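Local coordinates for protein beta-porphyranase B (PDB 4AWD) that cleaves the sulfated red-seaweed polysaccharide porphyran at the beta-1,4 linkages between D-galactose and L-galactose-6-sulfate, at residues P80-K85 / T286-W291; N100-P105 / P296-L301; M140-T145 / I180-I185. All blocks are in the same frame, centred on the assembly; numbering follows the deposited sequence.

Contact 1. Residues P80-K85 / T286-W291; sequences PPATFK and TETYDW
In the wall of the presumed substrate cleft of this GH16 beta-jelly-roll enzyme, strand 82-84 and its leading prolines face residues 286-291, with Thr288 against Pro81 and Ala82. The two chains run nearly antiparallel, 173° apart, but are joined through water and apolar contacts. Thr288 pushes its methyl into the corner after the cis peptide bond that precedes Pro81: CG2 lies 3.2 Å from Pro81 CD and 3.5 Å from Ala82 N, a tight fit. Chi1 (-144° to OG1) turns that methyl toward the Pro81 ring. Ala82 CB also meets Thr288 CB at 3.8 Å. Phe84 turns its ring edge inward, and CE1 comes 3.4 Å from Thr286 O, which lies in the ring plane. One water hydrogen-bonds both Pro80 O (2.7 Å) and Asp290 OD1 (2.9 Å); another accepts from Thr288 N at 3.1 Å and lies beside Ala82 O. Glu287 sends its carboxylate away from strand 82-84, OE2 in a salt bridge with Arg79 and OE1 hydrogen-bonded to a bound glycerol, probably from the crystallisation liquor, consistent with its predicted role in substrate binding. Water thus serves backbone polar groups that the strand does not pair directly, while the Thr288 methyl packs into the proline corner.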
ATOM      1  N   PRO A  80     -15.628   7.194  -0.842  1.00 13.08           N
ATOM      2  CA  PRO A  80     -16.158   8.517  -1.223  1.00 12.71           C
ATOM      3  C   PRO A  80     -15.485   9.621  -0.390  1.00 12.44           C
ATOM      4  O   PRO A  80     -15.255   9.434   0.804  1.00 12.37           O
ATOM      5  CB  PRO A  80     -17.659   8.409  -0.912  1.00 12.79           C
ATOM      6  CG  PRO A  80     -17.952   6.932  -0.905  1.00 12.89           C
ATOM      7  CD  PRO A  80     -16.692   6.224  -0.510  1.00 12.64           C
ATOM      8  N   PRO A  81     -15.182  10.773  -1.009  1.00 12.37           N
ATOM      9  CA  PRO A  81     -15.631  11.148  -2.346  1.00 12.59           C
ATOM     10  C   PRO A  81     -14.624  10.952  -3.491  1.00 12.80           C
ATOM     11  O   PRO A  81     -14.788  11.575  -4.557  1.00 13.53           O
ATOM     12  CB  PRO A  81     -15.956  12.640  -2.175  1.00 12.53           C
ATOM     13  CG  PRO A  81     -15.044  13.104  -1.026  1.00 12.23           C
ATOM     14  CD  PRO A  81     -14.477  11.886  -0.350  1.00 11.66           C
ATOM     15  N   ALA A  82     -13.606  10.108  -3.301  1.00 12.35           N
ATOM     16  CA  ALA A  82     -12.674   9.807  -4.407  1.00 12.07           C
ATOM     17  C   ALA A  82     -12.736   8.360  -4.853  1.00 12.01           C
ATOM     18  O   ALA A  82     -12.809   7.443  -4.043  1.00 12.38           O
ATOM     19  CB  ALA A  82     -11.236  10.176  -4.053  1.00 11.39           C
ATOM     20  N   THR A  83     -12.671   8.152  -6.153  1.00 11.85           N
ATOM     21  CA  THR A  83     -12.499   6.810  -6.656  1.00 11.33           C
ATOM     22  C   THR A  83     -11.193   6.722  -7.467  1.00 10.81           C
ATOM     23  O   THR A  83     -10.283   7.545  -7.266  1.00 11.03           O
ATOM     24  CB  THR A  83     -13.769   6.308  -7.391  1.00 11.70           C
ATOM     25  OG1 THR A  83     -13.563   4.958  -7.827  1.00 13.00           O
ATOM     26  CG2 THR A  83     -14.144   7.206  -8.559  1.00 11.02           C
ATOM     27  N   PHE A  84     -11.090   5.739  -8.361  1.00  9.67           N
ATOM     28  CA  PHE A  84      -9.842   5.497  -9.093  1.00  7.76           C
ATOM     29  C   PHE A  84     -10.084   5.431 -10.596  1.00  8.45           C
ATOM     30  O   PHE A  84     -11.021   4.796 -11.050  1.00  8.55           O
ATOM     31  CB  PHE A  84      -9.186   4.196  -8.629  1.00  6.29           C
ATOM     32  CG  PHE A  84      -9.271   3.952  -7.121  1.00  2.00           C
ATOM     33  CD1 PHE A  84      -8.517   4.722  -6.228  1.00  2.00           C
ATOM     34  CD2 PHE A  84     -10.040   2.900  -6.614  1.00  2.00           C
ATOM     35  CE1 PHE A  84      -8.582   4.482  -4.846  1.00  2.00           C
ATOM     36  CE2 PHE A  84     -10.143   2.661  -5.266  1.00  2.00           C
ATOM     37  CZ  PHE A  84      -9.399   3.440  -4.363  1.00  2.00           C
ATOM     38  N   LYS A  85      -9.234   6.087 -11.372  1.00  8.87           N
ATOM     39  CA  LYS A  85      -9.339   5.984 -12.810  1.00  9.49           C
ATOM     40  C   LYS A  85      -7.999   5.616 -13.428  1.00  9.84           C
ATOM     41  O   LYS A  85      -6.947   6.064 -12.974  1.00  9.56           O
ATOM     42  CB  LYS A  85      -9.864   7.286 -13.395  1.00  9.52           C
ATOM     43  CG  LYS A  85     -11.242   7.673 -12.915  1.00  9.78           C
ATOM     44  CD  LYS A  85     -12.298   6.750 -13.495  1.00 11.44           C
ATOM     45  CE  LYS A  85     -13.671   7.255 -13.151  1.00 12.24           C
ATOM     46  NZ  LYS A  85     -14.669   6.187 -13.004  1.00 12.29           N
ATOM     47  N   THR A 286      -3.990   5.853  -4.280  1.00  8.59           N
ATOM     48  CA  THR A 286      -4.177   7.257  -3.946  1.00  7.67           C
ATOM     49  C   THR A 286      -5.645   7.427  -3.507  1.00  6.33           C
ATOM     50  O   THR A 286      -6.571   7.226  -4.300  1.00  6.16           O
ATOM     51  CB  THR A 286      -3.826   8.085  -5.206  1.00  8.10           C
ATOM     52  OG1 THR A 286      -2.547   8.720  -5.026  1.00 10.13           O
ATOM     53  CG2 THR A 286      -4.865   9.066  -5.513  1.00  8.10           C
ATOM     54  N   GLU A 287      -5.873   7.744  -2.227  1.00  3.96           N
ATOM     55  CA  GLU A 287      -7.235   7.665  -1.714  1.00  2.00           C
ATOM     56  C   GLU A 287      -7.619   8.788  -0.791  1.00  2.00           C
ATOM     57  O   GLU A 287      -6.817   9.679  -0.422  1.00  2.00           O
ATOM     58  CB  GLU A 287      -7.478   6.336  -0.997  1.00  2.00           C
ATOM     59  CG  GLU A 287      -7.239   6.381   0.505  1.00  5.29           C
ATOM     60  CD  GLU A 287      -6.598   5.096   1.009  1.00  7.56           C
ATOM     61  OE1 GLU A 287      -5.405   4.884   0.691  1.00  6.97           O
ATOM     62  OE2 GLU A 287      -7.287   4.302   1.700  1.00 10.06           O
ATOM     63  N   THR A 288      -8.891   8.792  -0.452  1.00  2.00           N
ATOM     64  CA  THR A 288      -9.396   9.802   0.436  1.00  2.00           C
ATOM     65  C   THR A 288      -9.840   9.044   1.737  1.00  2.00           C
ATOM     66  O   THR A 288     -10.282   7.870   1.682  1.00  2.00           O
ATOM     67  CB  THR A 288     -10.459  10.649  -0.384  1.00  2.00           C
ATOM     68  OG1 THR A 288     -10.435  12.045  -0.037  1.00  2.00           O
ATOM     69  CG2 THR A 288     -11.774  10.116  -0.278  1.00  2.00           C
ATOM     70  N   TYR A 289      -9.617   9.680   2.902  1.00  2.00           N
ATOM     71  CA  TYR A 289      -9.929   9.083   4.227  1.00  4.98           C
ATOM     72  C   TYR A 289     -11.056   9.833   4.922  1.00  6.90           C
ATOM     73  O   TYR A 289     -11.115  11.062   4.844  1.00  7.67           O
ATOM     74  CB  TYR A 289      -8.742   9.193   5.162  1.00  5.08           C
ATOM     75  CG  TYR A 289      -7.507   8.396   4.817  1.00  8.50           C
ATOM     76  CD1 TYR A 289      -7.510   7.001   4.857  1.00  8.15           C
ATOM     77  CD2 TYR A 289      -6.310   9.047   4.520  1.00  8.01           C
ATOM     78  CE1 TYR A 289      -6.364   6.277   4.574  1.00  9.72           C
ATOM     79  CE2 TYR A 289      -5.173   8.345   4.231  1.00  9.48           C
ATOM     80  CZ  TYR A 289      -5.191   6.959   4.259  1.00 10.54           C
ATOM     81  OH  TYR A 289      -4.026   6.273   3.979  1.00 10.61           O
ATOM     82  N   ASP A 290     -11.917   9.107   5.642  1.00  9.20           N
ATOM     83  CA  ASP A 290     -13.057   9.716   6.350  1.00 10.82           C
ATOM     84  C   ASP A 290     -12.609  10.625   7.488  1.00 11.38           C
ATOM     85  O   ASP A 290     -13.348  11.533   7.906  1.00 12.01           O
ATOM     86  CB  ASP A 290     -14.001   8.649   6.912  1.00 10.77           C
ATOM     87  CG  ASP A 290     -14.650   7.814   5.834  1.00 13.42           C
ATOM     88  OD1 ASP A 290     -14.630   8.242   4.646  1.00 13.19           O
ATOM     89  OD2 ASP A 290     -15.192   6.726   6.181  1.00 15.00           O
ATOM     90  N   TRP A 291     -11.405  10.384   7.995  1.00 11.94           N
ATOM     91  CA  TRP A 291     -10.883  11.177   9.113  1.00 12.10           C
ATOM     92  C   TRP A 291     -10.159  12.430   8.640  1.00 12.79           C
ATOM     93  O   TRP A 291      -9.661  13.207   9.453  1.00 13.40           O
ATOM     94  CB  TRP A 291     -10.010  10.338  10.031  1.00 11.71           C
ATOM     95  CG  TRP A 291      -8.971   9.501   9.336  1.00 12.58           C
ATOM     96  CD1 TRP A 291      -9.067   8.179   9.034  1.00 12.32           C
ATOM     97  CD2 TRP A 291      -7.671   9.925   8.885  1.00 12.03           C
ATOM     98  NE1 TRP A 291      -7.910   7.745   8.426  1.00 12.93           N
ATOM     99  CE2 TRP A 291      -7.040   8.798   8.320  1.00 13.73           C
ATOM    100  CE3 TRP A 291      -6.980  11.144   8.911  1.00 12.65           C
ATOM    101  CZ2 TRP A 291      -5.739   8.853   7.775  1.00 14.83           C
ATOM    102  CZ3 TRP A 291      -5.699  11.205   8.358  1.00 13.32           C
ATOM    103  CH2 TRP A 291      -5.090  10.063   7.801  1.00 13.25           C
TER
HETATM  104  O   HOH W   1     -16.510   7.852   2.533  1.00 18.54           O
HETATM  105  O   HOH W   2     -10.921   6.922  -1.937  1.00 20.04           O
HETATM  106  O   HOH W   3      -9.569   7.632  -4.591  1.00  7.18           O

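Contact 2. Residues N100-P105 / P296-L301; sequences NTVLSP and PTAEDL
Residues 100-105, whose strand spans about 101-103 before the chain turns a corner, are met by the compact turn 296-301, with Thr101 CA 6.2 Å from Leu301 CA and Val102 CA 6.1 Å from Ala298 CA. No direct hydrogen bond joins the two. Leu301 carries most of the contact: its branched end lies against the backbone from Asn100 to Val102, with CD2 3.4 Å from Asn100 O and close to Asn100 CB, while CD1 rests 3.7 Å from Thr101 C. With CG beside its backbone N (chi1 -64°), CD1 continuing the extended line and CD2 branching off it, the side chain spreads its two methyls along that backbone. Nearer the surface, Val102 reaches Ala298 with one branch, CG2 lying 3.6 Å from Ala298 CA. A water closes the polar side, donating to both Asn100 O (2.7 Å) and Leu301 O. The turn itself is fixed by a reciprocal pair of bonds of the capping-box pattern: Asp300 N gives to Thr297 OG1 in an ST motif, and Thr297 N gives to Asp300 OD2 at 3.0 Å, approaching on its anti side and 34° out of the carboxylate plane. Asp300 OD1 is drawn to Arg187 in a salt bridge, which ties the turn to another loop. In the fold, the turn belongs to the long connection between strands 281-285 and 308-321; Pro296 and Leu301 both reach Leu119 of strand 117-126, the antiparallel neighbour of strand 95-107, so that the connection lies across these two adjacent strands.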
ATOM      1  N   ASN A 100      -4.022  13.068  -8.708  1.00 13.63           N
ATOM      2  CA  ASN A 100      -5.385  13.316  -8.216  1.00 13.38           C
ATOM      3  C   ASN A 100      -6.033  14.471  -8.960  1.00 13.40           C
ATOM      4  O   ASN A 100      -5.450  15.549  -9.072  1.00 13.40           O
ATOM      5  CB  ASN A 100      -5.374  13.620  -6.718  1.00 13.43           C
ATOM      6  CG  ASN A 100      -4.582  12.615  -5.939  1.00 13.03           C
ATOM      7  OD1 ASN A 100      -4.814  11.419  -6.060  1.00 11.01           O
ATOM      8  ND2 ASN A 100      -3.618  13.089  -5.158  1.00 11.62           N
ATOM      9  N   THR A 101      -7.232  14.240  -9.479  1.00 13.24           N
ATOM     10  CA  THR A 101      -7.913  15.231 -10.300  1.00 12.89           C
ATOM     11  C   THR A 101      -9.354  15.380  -9.845  1.00 13.27           C
ATOM     12  O   THR A 101      -9.906  14.481  -9.201  1.00 13.30           O
ATOM     13  CB  THR A 101      -7.929  14.819 -11.786  1.00 12.60           C
ATOM     14  OG1 THR A 101      -8.646  13.580 -11.925  1.00 12.45           O
ATOM     15  CG2 THR A 101      -6.495  14.671 -12.339  1.00 11.68           C
ATOM     16  N   VAL A 102      -9.948  16.519 -10.181  1.00 13.33           N
ATOM     17  CA  VAL A 102     -11.388  16.704 -10.122  1.00 13.91           C
ATOM     18  C   VAL A 102     -12.051  15.682 -11.053  1.00 14.50           C
ATOM     19  O   VAL A 102     -11.622  15.498 -12.186  1.00 14.89           O
ATOM     20  CB  VAL A 102     -11.752  18.159 -10.550  1.00 14.03           C
ATOM     21  CG1 VAL A 102     -13.230  18.321 -10.779  1.00 13.15           C
ATOM     22  CG2 VAL A 102     -11.255  19.155  -9.492  1.00 13.73           C
ATOM     23  N   LEU A 103     -13.076  14.990 -10.572  1.00 15.00           N
ATOM     24  CA  LEU A 103     -13.810  14.072 -11.434  1.00 15.03           C
ATOM     25  C   LEU A 103     -15.064  14.749 -11.946  1.00 15.52           C
ATOM     26  O   LEU A 103     -15.909  15.157 -11.164  1.00 15.70           O
ATOM     27  CB  LEU A 103     -14.179  12.783 -10.693  1.00 15.17           C
ATOM     28  CG  LEU A 103     -14.941  11.787 -11.572  1.00 14.60           C
ATOM     29  CD1 LEU A 103     -14.098  11.349 -12.763  1.00 14.31           C
ATOM     30  CD2 LEU A 103     -15.368  10.614 -10.766  1.00 14.36           C
ATOM     31  N   SER A 104     -15.183  14.855 -13.264  1.00 15.87           N
ATOM     32  CA  SER A 104     -16.294  15.565 -13.884  1.00 16.19           C
ATOM     33  C   SER A 104     -16.719  14.880 -15.181  1.00 16.24           C
ATOM     34  O   SER A 104     -15.894  14.652 -16.044  1.00 16.68           O
ATOM     35  CB  SER A 104     -15.907  17.019 -14.168  1.00 16.10           C
ATOM     36  OG  SER A 104     -17.042  17.759 -14.585  1.00 15.85           O
ATOM     37  N   PRO A 105     -18.010  14.563 -15.328  1.00 16.45           N
ATOM     38  CA  PRO A 105     -19.030  14.783 -14.319  1.00 16.74           C
ATOM     39  C   PRO A 105     -18.857  13.921 -13.068  1.00 16.85           C
ATOM     40  O   PRO A 105     -18.181  12.884 -13.069  1.00 16.89           O
ATOM     41  CB  PRO A 105     -20.337  14.405 -15.040  1.00 16.81           C
ATOM     42  CG  PRO A 105     -19.924  13.632 -16.227  1.00 16.50           C
ATOM     43  CD  PRO A 105     -18.595  14.145 -16.614  1.00 16.35           C
ATOM     44  N   PRO A 296      -9.139  17.366  -1.313  1.00 15.11           N
ATOM     45  CA  PRO A 296      -8.682  18.351  -2.310  1.00 14.93           C
ATOM     46  C   PRO A 296      -9.831  19.055  -3.031  1.00 14.97           C
ATOM     47  O   PRO A 296     -10.792  18.400  -3.446  1.00 15.21           O
ATOM     48  CB  PRO A 296      -7.871  17.505  -3.292  1.00 14.69           C
ATOM     49  CG  PRO A 296      -7.369  16.336  -2.465  1.00 15.07           C
ATOM     50  CD  PRO A 296      -8.482  16.051  -1.479  1.00 14.82           C
ATOM     51  N   THR A 297      -9.758  20.384  -3.121  1.00 15.05           N
ATOM     52  CA  THR A 297     -10.700  21.158  -3.929  1.00 15.22           C
ATOM     53  C   THR A 297     -10.119  21.213  -5.323  1.00 15.69           C
ATOM     54  O   THR A 297      -9.005  20.742  -5.537  1.00 16.29           O
ATOM     55  CB  THR A 297     -10.830  22.626  -3.453  1.00 15.25           C
ATOM     56  OG1 THR A 297      -9.567  23.290  -3.629  1.00 15.10           O
ATOM     57  CG2 THR A 297     -11.293  22.724  -1.999  1.00 13.79           C
ATOM     58  N   ALA A 298     -10.844  21.825  -6.259  1.00 16.22           N
ATOM     59  CA  ALA A 298     -10.311  22.113  -7.592  1.00 16.51           C
ATOM     60  C   ALA A 298      -9.000  22.883  -7.519  1.00 17.06           C
ATOM     61  O   ALA A 298      -8.006  22.515  -8.172  1.00 16.80           O
ATOM     62  CB  ALA A 298     -11.326  22.869  -8.434  1.00 16.86           C
ATOM     63  N   GLU A 299      -8.989  23.935  -6.705  1.00 17.35           N
ATOM     64  CA  GLU A 299      -7.800  24.770  -6.578  1.00 17.76           C
ATOM     65  C   GLU A 299      -6.632  24.018  -5.972  1.00 18.04           C
ATOM     66  O   GLU A 299      -5.484  24.248  -6.370  1.00 18.33           O
ATOM     67  CB  GLU A 299      -8.091  26.027  -5.759  1.00 17.60           C
ATOM     68  CG  GLU A 299      -6.855  26.856  -5.424  1.00 18.74           C
ATOM     69  CD  GLU A 299      -6.185  27.472  -6.656  1.00 21.47           C
ATOM     70  OE1 GLU A 299      -6.859  27.673  -7.700  1.00 20.88           O
ATOM     71  OE2 GLU A 299      -4.973  27.765  -6.564  1.00 22.92           O
ATOM     72  N   ASP A 300      -6.919  23.148  -4.996  1.00 18.51           N
ATOM     73  CA  ASP A 300      -5.891  22.320  -4.362  1.00 19.02           C
ATOM     74  C   ASP A 300      -5.176  21.513  -5.434  1.00 19.45           C
ATOM     75  O   ASP A 300      -3.985  21.269  -5.330  1.00 19.92           O
ATOM     76  CB  ASP A 300      -6.488  21.350  -3.330  1.00 18.54           C
ATOM     77  CG  ASP A 300      -6.815  22.008  -2.001  1.00 20.09           C
ATOM     78  OD1 ASP A 300      -6.212  23.045  -1.635  1.00 20.00           O
ATOM     79  OD2 ASP A 300      -7.686  21.464  -1.292  1.00 22.10           O
ATOM     80  N   LEU A 301      -5.914  21.109  -6.465  1.00 20.06           N
ATOM     81  CA  LEU A 301      -5.405  20.193  -7.474  1.00 20.83           C
ATOM     82  C   LEU A 301      -5.008  20.841  -8.790  1.00 22.04           C
ATOM     83  O   LEU A 301      -4.738  20.146  -9.775  1.00 22.40           O
ATOM     84  CB  LEU A 301      -6.433  19.101  -7.752  1.00 20.24           C
ATOM     85  CG  LEU A 301      -6.774  18.174  -6.598  1.00 19.16           C
ATOM     86  CD1 LEU A 301      -7.900  17.294  -7.060  1.00 17.36           C
ATOM     87  CD2 LEU A 301      -5.564  17.343  -6.165  1.00 16.25           C
TER
HETATM   88  O   HOH W   4      -4.741  17.569 -10.751  1.00 20.41           O

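Contact 3. Residues M140-T145 / I180-I185; sequences MKASLT and IETMGI
Thr145 O is gripped by two successive amides: Ile185 N donates at 3.1 Å with an N-H...O angle of 158°, and Gly184 N adds a weak, strongly bent bond. The Ile185 amide stands 56° above the carbonyl plane rather than on a lone pair. The bonds lie where the chain leaves two strands of the GH16 beta-jelly roll: 134-141, and 168-182, which carries the probable nucleophile Glu176 and proton donor Glu181 in the family's E-x-D-x-x-E motif. The segments run roughly alongside, 33° apart, wide at the strands and close at the loops. At the wide end, Met140 bridges the gap. Extended through its first two torsions and then bent at the last, it places CE 3.9 Å from Ile180 CG2 and 3.8 Å from Thr182 OG1, sliding past Thr182 in the opposite direction. Side chains alternate along strand 180-182: Ile180 and Thr182 face Met140, while Glu181 leaves on the other side, its OE1 hydrogen-bonded to Tyr289 OH. At the narrow end, Gly184 has no side chain, and Ser143 O approaches its CA to 3.2 Å in a C-H...O contact. A water accepts from Ser143 OG at 2.8 Å and, weakly, from Gly184 N, spanning the two chains. Leu144, the centre of an inverse gamma turn, sets its side chain at about a right angle to that of Ile185, with CG 4.1 Å from Ile185 CG1. Beyond that branch, the extended tip of Ile185 lays CD1 against the turn itself, 3.4 Å from Leu144 O.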
ATOM      1  N   MET A 140       9.198   6.755  -2.961  1.00  6.83           N
ATOM      2  CA  MET A 140       7.968   7.499  -3.176  1.00  5.84           C
ATOM      3  C   MET A 140       8.121   8.948  -2.727  1.00  7.03           C
ATOM      4  O   MET A 140       8.768   9.246  -1.713  1.00  7.93           O
ATOM      5  CB  MET A 140       6.797   6.851  -2.397  1.00  2.00           C
ATOM      6  CG  MET A 140       5.438   7.508  -2.633  1.00  5.95           C
ATOM      7  SD  MET A 140       4.180   6.746  -1.602  1.00 10.99           S
ATOM      8  CE  MET A 140       4.632   7.442   0.007  1.00  4.09           C
ATOM      9  N   LYS A 141       7.517   9.851  -3.480  1.00  8.82           N
ATOM     10  CA  LYS A 141       7.331  11.209  -2.984  1.00 10.00           C
ATOM     11  C   LYS A 141       5.833  11.439  -2.955  1.00  9.87           C
ATOM     12  O   LYS A 141       5.158  11.191  -3.958  1.00  9.52           O
ATOM     13  CB  LYS A 141       8.056  12.235  -3.879  1.00 10.45           C
ATOM     14  CG  LYS A 141       7.838  13.701  -3.427  1.00 12.51           C
ATOM     15  CD  LYS A 141       8.867  14.691  -3.995  1.00 15.79           C
ATOM     16  CE  LYS A 141       8.522  15.141  -5.403  1.00 17.80           C
ATOM     17  NZ  LYS A 141       8.860  16.585  -5.578  1.00 19.75           N
ATOM     18  N   ALA A 142       5.308  11.860  -1.807  1.00 10.27           N
ATOM     19  CA  ALA A 142       3.841  12.049  -1.662  1.00 10.99           C
ATOM     20  C   ALA A 142       3.357  13.279  -2.405  1.00 11.08           C
ATOM     21  O   ALA A 142       4.106  14.234  -2.567  1.00 10.56           O
ATOM     22  CB  ALA A 142       3.416  12.126  -0.186  1.00 10.36           C
ATOM     23  N   SER A 143       2.103  13.240  -2.855  1.00 12.04           N
ATOM     24  CA  SER A 143       1.447  14.423  -3.412  1.00 12.67           C
ATOM     25  C   SER A 143       1.287  15.448  -2.298  1.00 13.41           C
ATOM     26  O   SER A 143       1.093  15.058  -1.139  1.00 13.78           O
ATOM     27  CB  SER A 143       0.082  14.059  -3.988  1.00 12.66           C
ATOM     28  OG  SER A 143      -0.781  13.582  -2.967  1.00 12.20           O
ATOM     29  N   LEU A 144       1.402  16.739  -2.636  1.00 13.91           N
ATOM     30  CA  LEU A 144       1.139  17.835  -1.693  1.00 14.47           C
ATOM     31  C   LEU A 144      -0.368  18.080  -1.659  1.00 14.62           C
ATOM     32  O   LEU A 144      -0.895  19.041  -2.224  1.00 14.30           O
ATOM     33  CB  LEU A 144       1.920  19.102  -2.055  1.00 14.64           C
ATOM     34  CG  LEU A 144       2.130  20.135  -0.919  1.00 15.47           C
ATOM     35  CD1 LEU A 144       3.001  19.591   0.184  1.00 13.36           C
ATOM     36  CD2 LEU A 144       2.726  21.448  -1.428  1.00 16.28           C
ATOM     37  N   THR A 145      -1.045  17.196  -0.942  1.00 14.97           N
ATOM     38  CA  THR A 145      -2.456  16.978  -1.118  1.00 15.06           C
ATOM     39  C   THR A 145      -2.943  16.261   0.132  1.00 15.45           C
ATOM     40  O   THR A 145      -2.142  15.621   0.821  1.00 15.67           O
ATOM     41  CB  THR A 145      -2.635  16.101  -2.392  1.00 15.64           C
ATOM     42  OG1 THR A 145      -3.087  16.907  -3.497  1.00 15.79           O
ATOM     43  CG2 THR A 145      -3.547  14.945  -2.176  1.00 13.40           C
ATOM     44  N   ILE A 180       3.586   1.697   3.580  1.00 10.51           N
ATOM     45  CA  ILE A 180       3.470   3.109   3.947  1.00  9.90           C
ATOM     46  C   ILE A 180       2.113   3.683   3.593  1.00  9.34           C
ATOM     47  O   ILE A 180       1.584   3.424   2.505  1.00  9.64           O
ATOM     48  CB  ILE A 180       4.622   3.996   3.341  1.00 10.39           C
ATOM     49  CG1 ILE A 180       4.544   5.445   3.854  1.00  9.54           C
ATOM     50  CG2 ILE A 180       4.643   3.933   1.778  1.00  9.52           C
ATOM     51  CD1 ILE A 180       4.755   5.596   5.379  1.00  8.91           C
ATOM     52  N   GLU A 181       1.560   4.446   4.533  1.00  8.50           N
ATOM     53  CA  GLU A 181       0.491   5.408   4.272  1.00  6.98           C
ATOM     54  C   GLU A 181       0.987   6.773   4.730  1.00  5.57           C
ATOM     55  O   GLU A 181       1.529   6.887   5.822  1.00  5.86           O
ATOM     56  CB  GLU A 181      -0.772   5.057   5.064  1.00  7.73           C
ATOM     57  CG  GLU A 181      -1.389   3.702   4.779  1.00  9.07           C
ATOM     58  CD  GLU A 181      -2.604   3.435   5.640  1.00 12.64           C
ATOM     59  OE1 GLU A 181      -3.658   4.074   5.402  1.00 15.80           O
ATOM     60  OE2 GLU A 181      -2.517   2.599   6.569  1.00 11.96           O
ATOM     61  N   THR A 182       0.849   7.799   3.889  1.00  3.12           N
ATOM     62  CA  THR A 182       0.992   9.202   4.326  1.00  2.00           C
ATOM     63  C   THR A 182       0.050  10.048   3.489  1.00  2.00           C
ATOM     64  O   THR A 182      -0.570   9.527   2.550  1.00  2.00           O
ATOM     65  CB  THR A 182       2.354   9.801   4.045  1.00  2.00           C
ATOM     66  OG1 THR A 182       2.900   9.165   2.888  1.00  4.84           O
ATOM     67  CG2 THR A 182       3.271   9.679   5.207  1.00  4.25           C
ATOM     68  N   MET A 183      -0.046  11.332   3.818  1.00  4.08           N
ATOM     69  CA  MET A 183      -0.549  12.335   2.894  1.00  6.69           C
ATOM     70  C   MET A 183       0.354  13.554   3.052  1.00  8.02           C
ATOM     71  O   MET A 183       0.975  13.716   4.100  1.00  8.48           O
ATOM     72  CB  MET A 183      -2.024  12.680   3.155  1.00  6.79           C
ATOM     73  CG  MET A 183      -2.329  13.281   4.511  1.00  8.81           C
ATOM     74  SD  MET A 183      -4.078  13.697   4.723  1.00 13.81           S
ATOM     75  CE  MET A 183      -4.859  12.076   4.753  1.00 13.06           C
ATOM     76  N   GLY A 184       0.438  14.391   2.025  1.00  8.87           N
ATOM     77  CA  GLY A 184       1.380  15.488   2.053  1.00 10.65           C
ATOM     78  C   GLY A 184       0.977  16.663   2.923  1.00 12.27           C
ATOM     79  O   GLY A 184       1.847  17.354   3.478  1.00 12.39           O
ATOM     80  N   ILE A 185      -0.328  16.919   3.010  1.00 13.44           N
ATOM     81  CA  ILE A 185      -0.861  18.025   3.818  1.00 14.84           C
ATOM     82  C   ILE A 185      -1.786  17.494   4.914  1.00 15.76           C
ATOM     83  O   ILE A 185      -2.612  16.606   4.663  1.00 15.61           O
ATOM     84  CB  ILE A 185      -1.677  19.041   2.967  1.00 15.20           C
ATOM     85  CG1 ILE A 185      -0.818  19.655   1.849  1.00 15.02           C
ATOM     86  CG2 ILE A 185      -2.305  20.118   3.878  1.00 14.32           C
ATOM     87  CD1 ILE A 185      -1.632  20.444   0.778  1.00 13.41           C
TER
HETATM   88  O   HOH W   5      -0.184  12.418  -0.455  1.00 11.97           O

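From the N terminus, residues 80-85 open the first loop and 100-105 the second; the chain then passes through 140-145 and 180-185, where contact 3 closes a short loop of 34 residues. Returning at 286-291 it closes contact 1, and at 296-301 contact 2. The segments of contacts 1 and 2 alternate, so these two loops cross, and each encloses contact 3 entirely. The connection after strand 281-285 thus supplies one side of both longer closures, tying itself to strands 82-84 and 95-107. Contact 3 joins the ends of strands 134-141 and 168-182; Tyr289 and Met183 link contacts 1 and 3, and Asn100 and Thr145 link contacts 2 and 3.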